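Long-range contact in peptidoglycan recognition protein 3 (Branchiostoma belcheri tsingtauense, PDB 4Z8I), which probably cleaves peptidoglycan as a zinc-dependent N-acetylmuramoyl-L-alanine amidase that carries a fused chitin-binding domain: residues 3-13 with 17-29. Residues are numbered along the deposited sequence; the frame is centred on the assembly and turned at random.
Sequences QRWRSDGRCGP and APDANPGECNPHA
A chi1 of 59° sets CG of W5 between the backbone N and the carbonyl carbon, which lays the indole against N26, whose CG, anti to its backbone N, carries the amide across the same ring. The amide and indole planes are 9° apart, a stacked pair. CB of N26 sits over the face of the six-membered ring, 3.6 Å from its centroid, as a CH-pi contact, and OD1 lies above CH2 of W5. The same OD1 accepts from H28 N, which comes from above the amide plane, in an Asx turn. At CZ3 of W5, P27 CD comes to 3.9 Å, its ring crossing the indole at about a right angle. The cysteine pattern is consistent with a small hevein-like chitin-binding domain: the sulfurs of C11 and C25 touch, SG to SG 3.8 Å, each in its own disulfide, to C34 and to C40. Nearby, G12 and G23 form an antiparallel hydrogen-bonded pair; G12 N to G23 O is 2.9 Å and nearly straight, and G23 N returns to G12 O at 3.0 Å. P22, after a cis peptide bond, rests its CB on the G12 carbonyl. R4 O takes E24 N at 2.8 Å, while the R4 and E24 side chains extend alongside each other, guanidinium and carboxylate planes 80° apart; R4 NH2 and E24 OE1, at 4.3 Å, are beyond a salt bridge. CB of A17 packs on the carbonyl of R4.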
loop_
_atom_site.group_PDB
_atom_site.type_symbol
_atom_site.label_atom_id
_atom_site.label_comp_id
_atom_site.label_asym_id
_atom_site.label_seq_id
_atom_site.Cartn_x
_atom_site.Cartn_y
_atom_site.Cartn_z
ATOM N N GLN A 3 17.107 -5.860 9.223
ATOM C CA GLN A 3 15.779 -6.381 8.919
ATOM C C GLN A 3 15.740 -7.907 8.945
ATOM O O GLN A 3 16.709 -8.557 9.339
ATOM C CB GLN A 3 15.283 -5.842 7.574
ATOM C CG GLN A 3 14.725 -4.427 7.653
ATOM C CD GLN A 3 14.903 -3.646 6.364
ATOM O OE1 GLN A 3 15.816 -3.917 5.583
ATOM N NE2 GLN A 3 14.031 -2.669 6.137
ATOM N N ARG A 4 14.612 -8.472 8.525
ATOM C CA ARG A 4 14.388 -9.910 8.639
ATOM C C ARG A 4 15.107 -10.728 7.570
ATOM O O ARG A 4 15.114 -11.960 7.623
ATOM C CB ARG A 4 12.891 -10.223 8.628
ATOM C CG ARG A 4 12.139 -9.626 9.801
ATOM C CD ARG A 4 10.807 -10.316 10.018
ATOM N NE ARG A 4 10.114 -9.783 11.187
ATOM C CZ ARG A 4 8.978 -10.272 11.671
ATOM N NH1 ARG A 4 8.419 -9.720 12.739
ATOM N NH2 ARG A 4 8.400 -11.316 11.089
ATOM N N TRP A 5 15.709 -10.047 6.602
ATOM C CA TRP A 5 16.503 -10.728 5.589
ATOM C C TRP A 5 17.886 -10.108 5.474
ATOM O O TRP A 5 18.088 -8.946 5.823
ATOM C CB TRP A 5 15.802 -10.707 4.234
ATOM C CG TRP A 5 15.527 -9.341 3.733
ATOM C CD1 TRP A 5 16.345 -8.563 2.965
ATOM C CD2 TRP A 5 14.340 -8.579 3.958
ATOM N NE1 TRP A 5 15.738 -7.361 2.699
ATOM C CE2 TRP A 5 14.505 -7.346 3.299
ATOM C CE3 TRP A 5 13.154 -8.818 4.655
ATOM C CZ2 TRP A 5 13.527 -6.358 3.315
ATOM C CZ3 TRP A 5 12.186 -7.837 4.670
ATOM C CH2 TRP A 5 12.377 -6.623 4.006
ATOM N N ARG A 6 18.836 -10.895 4.978
ATOM C CA ARG A 6 20.217 -10.455 4.863
ATOM C C ARG A 6 20.437 -9.612 3.612
ATOM O O ARG A 6 19.561 -9.517 2.753
ATOM C CB ARG A 6 21.148 -11.664 4.848
ATOM C CG ARG A 6 20.769 -12.730 5.856
ATOM C CD ARG A 6 21.968 -13.177 6.666
ATOM N NE ARG A 6 23.042 -13.694 5.826
ATOM C CZ ARG A 6 24.236 -14.053 6.286
ATOM N NH1 ARG A 6 24.505 -13.945 7.579
ATOM N NH2 ARG A 6 25.160 -14.514 5.456
ATOM N N SER A 7 21.615 -9.003 3.519
ATOM C CA SER A 7 21.946 -8.137 2.395
ATOM C C SER A 7 22.730 -8.893 1.333
ATOM O O SER A 7 22.859 -8.432 0.199
ATOM C CB SER A 7 22.757 -6.931 2.872
ATOM O OG SER A 7 23.966 -7.342 3.487
ATOM N N ASP A 8 23.255 -10.057 1.708
ATOM C CA ASP A 8 24.036 -10.870 0.784
ATOM C C ASP A 8 23.162 -11.862 0.023
ATOM O O ASP A 8 23.621 -12.510 -0.917
ATOM C CB ASP A 8 25.179 -11.589 1.510
ATOM C CG ASP A 8 24.689 -12.529 2.599
ATOM O OD1 ASP A 8 23.504 -12.446 2.983
ATOM O OD2 ASP A 8 25.502 -13.345 3.081
ATOM N N GLY A 9 21.901 -11.977 0.432
ATOM C CA GLY A 9 20.942 -12.806 -0.275
ATOM C C GLY A 9 20.796 -14.209 0.284
ATOM O O GLY A 9 20.128 -15.057 -0.313
ATOM N N ARG A 10 21.418 -14.457 1.432
ATOM C CA ARG A 10 21.326 -15.762 2.072
ATOM C C ARG A 10 20.221 -15.780 3.127
ATOM O O ARG A 10 19.725 -14.729 3.535
ATOM C CB ARG A 10 22.675 -16.158 2.670
ATOM C CG ARG A 10 23.825 -16.029 1.678
ATOM C CD ARG A 10 24.749 -17.237 1.699
ATOM N NE ARG A 10 24.070 -18.454 1.261
ATOM C CZ ARG A 10 24.670 -19.630 1.100
ATOM N NH1 ARG A 10 25.970 -19.755 1.336
ATOM N NH2 ARG A 10 23.970 -20.682 0.701
ATOM N N CYS A 11 19.831 -16.977 3.553
ATOM C CA CYS A 11 18.698 -17.139 4.460
ATOM C C CYS A 11 18.706 -18.530 5.081
ATOM O O CYS A 11 19.578 -19.344 4.783
ATOM C CB CYS A 11 17.385 -16.926 3.703
ATOM S SG CYS A 11 17.094 -18.144 2.388
ATOM N N GLY A 12 17.727 -18.804 5.939
ATOM C CA GLY A 12 17.626 -20.099 6.585
ATOM C C GLY A 12 18.236 -20.127 7.973
ATOM O O GLY A 12 18.643 -19.091 8.499
ATOM N N PRO A 13 18.304 -21.323 8.575
ATOM C CA PRO A 13 18.807 -21.525 9.939
ATOM C C PRO A 13 20.330 -21.444 10.038
ATOM O O PRO A 13 20.861 -21.377 11.147
ATOM C CB PRO A 13 18.332 -22.941 10.271
ATOM C CG PRO A 13 18.275 -23.626 8.956
ATOM C CD PRO A 13 17.836 -22.583 7.970
ATOM N N ALA A 17 19.461 -13.672 10.091
ATOM C CA ALA A 17 19.353 -12.256 9.768
ATOM C C ALA A 17 19.543 -11.446 11.047
ATOM O O ALA A 17 19.428 -11.995 12.142
ATOM C CB ALA A 17 17.994 -11.968 9.149
ATOM N N PRO A 18 19.854 -10.143 10.914
ATOM C CA PRO A 18 19.951 -9.258 12.079
ATOM C C PRO A 18 18.731 -9.351 12.994
ATOM O O PRO A 18 18.879 -9.586 14.193
ATOM C CB PRO A 18 20.012 -7.869 11.444
ATOM C CG PRO A 18 20.697 -8.094 10.150
ATOM C CD PRO A 18 20.269 -9.461 9.674
ATOM N N ASP A 19 17.542 -9.179 12.424
ATOM C CA ASP A 19 16.311 -9.176 13.205
ATOM C C ASP A 19 15.518 -10.470 13.079
ATOM O O ASP A 19 14.345 -10.513 13.451
ATOM C CB ASP A 19 15.423 -7.998 12.795
ATOM C CG ASP A 19 15.843 -6.695 13.442
ATOM O OD1 ASP A 19 17.020 -6.578 13.843
ATOM O OD2 ASP A 19 14.992 -5.786 13.548
ATOM N N ALA A 20 16.147 -11.522 12.560
ATOM C CA ALA A 20 15.440 -12.786 12.361
ATOM C C ALA A 20 16.341 -14.018 12.323
ATOM O O ALA A 20 17.304 -14.081 11.561
ATOM C CB ALA A 20 14.585 -12.725 11.099
ATOM N N ASN A 21 16.008 -14.995 13.158
ATOM C CA ASN A 21 16.609 -16.319 13.094
ATOM C C ASN A 21 15.460 -17.317 13.085
ATOM O O ASN A 21 14.705 -17.402 14.054
ATOM C CB ASN A 21 17.532 -16.557 14.292
ATOM C CG ASN A 21 18.383 -17.813 14.146
ATOM O OD1 ASN A 21 17.951 -18.816 13.576
ATOM N ND2 ASN A 21 19.600 -17.761 14.674
ATOM N N PRO A 22 15.302 -18.069 11.983
ATOM C CA PRO A 22 16.133 -18.113 10.773
ATOM C C PRO A 22 16.073 -16.836 9.940
ATOM O O PRO A 22 15.118 -16.063 10.052
ATOM C CB PRO A 22 15.509 -19.256 9.962
ATOM C CG PRO A 22 14.651 -20.010 10.923
ATOM C CD PRO A 22 14.166 -18.999 11.894
ATOM N N GLY A 23 17.099 -16.619 9.123
ATOM C CA GLY A 23 17.102 -15.506 8.194
ATOM C C GLY A 23 16.002 -15.698 7.169
ATOM O O GLY A 23 15.797 -16.805 6.671
ATOM N N GLU A 24 15.288 -14.623 6.854
ATOM C CA GLU A 24 14.138 -14.726 5.966
ATOM C C GLU A 24 14.401 -14.081 4.610
ATOM O O GLU A 24 15.550 -13.875 4.222
ATOM C CB GLU A 24 12.907 -14.103 6.625
ATOM C CG GLU A 24 12.607 -14.663 8.009
ATOM C CD GLU A 24 11.349 -14.080 8.622
ATOM O OE1 GLU A 24 10.770 -13.143 8.030
ATOM O OE2 GLU A 24 10.940 -14.565 9.699
ATOM N N CYS A 25 13.329 -13.770 3.891
ATOM C CA CYS A 25 13.451 -13.154 2.577
ATOM C C CYS A 25 12.445 -12.022 2.407
ATOM O O CYS A 25 11.330 -12.089 2.924
ATOM C CB CYS A 25 13.270 -14.200 1.473
ATOM S SG CYS A 25 14.614 -15.410 1.362
ATOM N N ASN A 26 12.856 -10.983 1.687
ATOM C CA ASN A 26 12.002 -9.838 1.390
ATOM C C ASN A 26 10.771 -10.250 0.586
ATOM O O ASN A 26 10.890 -10.640 -0.576
ATOM C CB ASN A 26 12.809 -8.787 0.624
ATOM C CG ASN A 26 12.031 -7.511 0.372
ATOM O OD1 ASN A 26 10.978 -7.275 0.965
ATOM N ND2 ASN A 26 12.556 -6.671 -0.509
ATOM N N PRO A 27 9.583 -10.158 1.206
ATOM C CA PRO A 27 8.320 -10.607 0.605
ATOM C C PRO A 27 8.014 -9.860 -0.682
ATOM O O PRO A 27 7.317 -10.373 -1.557
ATOM C CB PRO A 27 7.277 -10.236 1.666
ATOM C CG PRO A 27 8.037 -10.112 2.935
ATOM C CD PRO A 27 9.378 -9.582 2.546
ATOM N N HIS A 28 8.549 -8.651 -0.791
ATOM C CA HIS A 28 8.223 -7.765 -1.895
ATOM C C HIS A 28 9.338 -7.754 -2.935
ATOM O O HIS A 28 9.361 -6.914 -3.835
ATOM C CB HIS A 28 7.949 -6.368 -1.345
ATOM C CG HIS A 28 7.125 -6.379 -0.095
ATOM N ND1 HIS A 28 5.756 -6.215 -0.103
ATOM C CD2 HIS A 28 7.474 -6.563 1.201
ATOM C CE1 HIS A 28 5.299 -6.285 1.135
ATOM N NE2 HIS A 28 6.321 -6.496 1.945
ATOM N N ALA A 29 10.256 -8.706 -2.800
ATOM C CA ALA A 29 11.326 -8.905 -3.771
ATOM C C ALA A 29 10.967 -10.041 -4.715
ATOM O O ALA A 29 10.152 -10.898 -4.378
ATOM C CB ALA A 29 12.627 -9.219 -3.058
#